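Guanine deaminase (Escherichia coli, PDB 6OHB) catalyses the zinc-dependent hydrolytic deamination of guanine to xanthine and ammonia, the step of purine breakdown that disposes of guanine. Local coordinates at residues V79-M90 against G323-F334. Numbering follows the deposited sequence.
With ZN (zinc ion), chain E.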
# COMPACT_ATOMS: atom_id res chain seq x y z
N VAL A 79 -10.16 -13.34 -8.13
CA VAL A 79 -9.42 -14.18 -9.06
C VAL A 79 -8.00 -13.62 -9.17
O VAL A 79 -7.80 -12.52 -9.71
CB VAL A 79 -10.09 -14.24 -10.44
CG1 VAL A 79 -9.29 -15.12 -11.38
CG2 VAL A 79 -11.53 -14.74 -10.30
N ASP A 80 -7.02 -14.38 -8.69
CA ASP A 80 -5.62 -13.99 -8.67
C ASP A 80 -4.90 -14.72 -9.80
O ASP A 80 -4.67 -15.93 -9.72
CB ASP A 80 -5.01 -14.35 -7.31
CG ASP A 80 -3.67 -13.67 -7.06
OD1 ASP A 80 -2.96 -13.33 -8.04
OD2 ASP A 80 -3.34 -13.47 -5.87
N THR A 81 -4.49 -13.98 -10.84
CA THR A 81 -4.03 -14.62 -12.07
C THR A 81 -2.53 -14.88 -12.14
O THR A 81 -2.07 -15.41 -13.15
CB THR A 81 -4.45 -13.79 -13.29
OG1 THR A 81 -3.86 -12.48 -13.22
CG2 THR A 81 -5.98 -13.67 -13.36
N HIS A 82 -1.76 -14.57 -11.09
CA HIS A 82 -0.34 -14.95 -11.06
C HIS A 82 0.15 -14.86 -9.62
O HIS A 82 0.23 -13.76 -9.06
CB HIS A 82 0.51 -14.08 -11.98
CG HIS A 82 1.97 -14.42 -11.97
ND1 HIS A 82 2.48 -15.57 -12.54
CD2 HIS A 82 3.03 -13.77 -11.44
CE1 HIS A 82 3.79 -15.60 -12.37
NE2 HIS A 82 4.15 -14.52 -11.70
N ILE A 83 0.49 -16.01 -9.03
CA ILE A 83 0.99 -16.05 -7.67
C ILE A 83 1.90 -17.27 -7.55
O ILE A 83 1.65 -18.31 -8.16
CB ILE A 83 -0.17 -16.07 -6.65
CG1 ILE A 83 0.35 -16.07 -5.21
CG2 ILE A 83 -1.13 -17.23 -6.92
CD1 ILE A 83 -0.73 -15.85 -4.17
N HIS A 84 2.98 -17.13 -6.78
CA HIS A 84 3.98 -18.18 -6.59
C HIS A 84 3.73 -18.83 -5.21
O HIS A 84 3.90 -18.17 -4.18
CB HIS A 84 5.40 -17.62 -6.70
CG HIS A 84 5.77 -17.07 -8.05
ND1 HIS A 84 6.61 -17.74 -8.92
CD2 HIS A 84 5.48 -15.90 -8.65
CE1 HIS A 84 6.79 -17.02 -10.01
NE2 HIS A 84 6.11 -15.90 -9.88
N TYR A 85 3.31 -20.10 -5.21
CA TYR A 85 3.09 -20.83 -3.96
C TYR A 85 4.32 -20.93 -3.06
O TYR A 85 4.19 -20.64 -1.85
CB TYR A 85 2.50 -22.21 -4.30
CG TYR A 85 2.95 -23.39 -3.45
CD1 TYR A 85 2.65 -23.45 -2.09
CD2 TYR A 85 3.63 -24.46 -4.02
CE1 TYR A 85 3.05 -24.52 -1.31
CE2 TYR A 85 4.03 -25.55 -3.25
CZ TYR A 85 3.73 -25.57 -1.90
OH TYR A 85 4.13 -26.65 -1.14
N PRO A 86 5.51 -21.34 -3.54
CA PRO A 86 6.62 -21.58 -2.60
C PRO A 86 7.46 -20.34 -2.29
O PRO A 86 8.70 -20.42 -2.30
CB PRO A 86 7.46 -22.64 -3.33
CG PRO A 86 7.30 -22.27 -4.76
CD PRO A 86 5.89 -21.73 -4.91
N GLN A 87 6.83 -19.20 -2.04
CA GLN A 87 7.58 -17.96 -1.85
C GLN A 87 7.01 -17.06 -0.76
O GLN A 87 7.43 -15.90 -0.67
CB GLN A 87 7.64 -17.18 -3.17
CG GLN A 87 8.55 -17.80 -4.22
CD GLN A 87 8.60 -16.98 -5.49
OE1 GLN A 87 8.08 -15.86 -5.53
NE2 GLN A 87 9.23 -17.53 -6.52
N SER A 88 6.07 -17.55 0.06
CA SER A 88 5.42 -16.69 1.04
C SER A 88 6.41 -16.11 2.04
O SER A 88 6.26 -14.95 2.47
CB SER A 88 4.32 -17.47 1.76
OG SER A 88 3.33 -17.93 0.85
N GLU A 89 7.43 -16.88 2.42
CA GLU A 89 8.36 -16.47 3.46
C GLU A 89 9.50 -15.60 2.95
O GLU A 89 10.30 -15.12 3.77
CB GLU A 89 8.93 -17.71 4.17
CG GLU A 89 9.83 -18.57 3.30
CD GLU A 89 9.09 -19.70 2.61
OE1 GLU A 89 7.97 -19.47 2.11
OE2 GLU A 89 9.63 -20.83 2.57
N MET A 90 9.59 -15.37 1.65
CA MET A 90 10.74 -14.70 1.06
C MET A 90 10.90 -13.28 1.61
O MET A 90 9.99 -12.45 1.51
CB MET A 90 10.61 -14.66 -0.46
CG MET A 90 11.94 -14.76 -1.19
SD MET A 90 11.85 -14.16 -2.89
CE MET A 90 10.30 -14.84 -3.40
N GLY A 323 -5.91 -9.80 -16.43
CA GLY A 323 -6.31 -10.07 -15.07
C GLY A 323 -5.24 -9.57 -14.10
O GLY A 323 -4.14 -9.17 -14.50
N MET A 324 -5.59 -9.56 -12.81
CA MET A 324 -4.71 -9.07 -11.76
C MET A 324 -3.99 -10.22 -11.06
O MET A 324 -4.61 -11.23 -10.72
CB MET A 324 -5.49 -8.25 -10.73
CG MET A 324 -6.28 -7.07 -11.30
SD MET A 324 -5.27 -5.84 -12.13
CE MET A 324 -4.10 -5.42 -10.84
N GLY A 325 -2.69 -10.05 -10.83
CA GLY A 325 -1.92 -11.01 -10.06
C GLY A 325 -1.13 -10.30 -8.97
O GLY A 325 -0.80 -9.13 -9.07
N THR A 326 -0.89 -11.04 -7.89
CA THR A 326 -0.10 -10.50 -6.77
C THR A 326 1.43 -10.66 -6.88
O THR A 326 2.13 -9.87 -6.23
CB THR A 326 -0.57 -11.13 -5.45
OG1 THR A 326 -0.45 -12.56 -5.51
CG2 THR A 326 -2.01 -10.76 -5.15
N ASP A 327 1.94 -11.58 -7.71
CA ASP A 327 3.32 -12.12 -7.66
C ASP A 327 3.78 -12.24 -6.22
O ASP A 327 4.85 -11.74 -5.86
CB ASP A 327 4.36 -11.39 -8.54
CG ASP A 327 5.25 -12.42 -9.34
OD1 ASP A 327 5.19 -13.57 -9.02
OD2 ASP A 327 6.04 -12.25 -10.25
N ILE A 328 2.95 -12.88 -5.39
CA ILE A 328 3.37 -13.15 -4.03
C ILE A 328 4.71 -13.85 -4.08
O ILE A 328 4.96 -14.66 -4.97
CB ILE A 328 2.31 -13.95 -3.25
CG1 ILE A 328 1.32 -13.00 -2.59
CG2 ILE A 328 2.94 -14.87 -2.21
CD1 ILE A 328 1.96 -12.25 -1.42
N GLY A 329 5.58 -13.51 -3.13
CA GLY A 329 7.01 -13.66 -3.29
C GLY A 329 7.61 -12.27 -3.44
O GLY A 329 7.99 -11.64 -2.45
N ALA A 330 7.67 -11.77 -4.68
CA ALA A 330 8.14 -10.41 -4.92
C ALA A 330 7.10 -9.41 -4.43
O ALA A 330 7.45 -8.35 -3.89
CB ALA A 330 8.45 -10.19 -6.40
N GLY A 331 5.82 -9.71 -4.64
CA GLY A 331 4.78 -8.93 -4.01
C GLY A 331 4.69 -9.23 -2.53
O GLY A 331 5.13 -10.27 -2.04
N THR A 332 4.11 -8.29 -1.79
CA THR A 332 4.08 -8.36 -0.34
C THR A 332 2.70 -8.67 0.24
O THR A 332 2.58 -8.80 1.46
CB THR A 332 4.62 -7.05 0.28
OG1 THR A 332 4.02 -5.92 -0.37
CG2 THR A 332 6.13 -6.98 0.13
N THR A 333 1.66 -8.75 -0.59
CA THR A 333 0.33 -8.99 -0.04
C THR A 333 -0.44 -10.00 -0.88
O THR A 333 -0.28 -10.05 -2.11
CB THR A 333 -0.46 -7.67 0.07
OG1 THR A 333 -1.70 -7.92 0.73
CG2 THR A 333 -0.72 -7.06 -1.31
N PHE A 334 -1.24 -10.84 -0.21
CA PHE A 334 -2.20 -11.72 -0.87
C PHE A 334 -3.49 -11.00 -1.24
O PHE A 334 -4.35 -11.61 -1.89
CB PHE A 334 -2.58 -12.90 0.03
CG PHE A 334 -1.56 -13.99 0.11
CD1 PHE A 334 -0.48 -13.90 0.99
CD2 PHE A 334 -1.68 -15.14 -0.65
CE1 PHE A 334 0.45 -14.91 1.08
CE2 PHE A 334 -0.75 -16.16 -0.57
CZ PHE A 334 0.32 -16.05 0.30
ZN ZN E . 5.98 -14.31 -10.91
O HOH W 1 -7.94 -10.72 -11.80
O HOH W 2 7.30 -13.85 -7.17
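D80 reaches across to T326 with both carboxylate oxygens: OD1 takes the backbone N of T326 at 3.1 Å, from the syn side but 21° out of plane, while OD2 receives the T326 hydroxyl on its syn lone pair. With CG anti to its own N (chi1 -165°), the acid lies at about a right angle to the threonine. Cut back to an alanine, this position would probably leave the N-H and hydroxyl of T326 without these acceptors and its side chain freer to rotate. Next door, T81 N makes a nearly straight bond to M324 O (2.8 Å, 176°). These are the first and last strands of the amidohydrolase TIM barrel, and at or just beyond their C-terminal ends H82 NE2, H84 NE2 and both oxygens of D327 bind the zinc ion, with H237 completing the site. D327 N donates a hydrogen bond to H82 O. On the side of the strand turned away from the zinc the packing is tight: I83 CG1 presses on I328 CB at 3.5 Å and I83 CD1 meets F334 CE2 at 3.6 Å, I328 backing that ring from its own segment. At Q87, whose NE2 is held by E110, a water bridges OE1 (2.7 Å) to A330 N, yet M90 CE still crowds G329 CA; the loose side is partly exposed A330, barely touched.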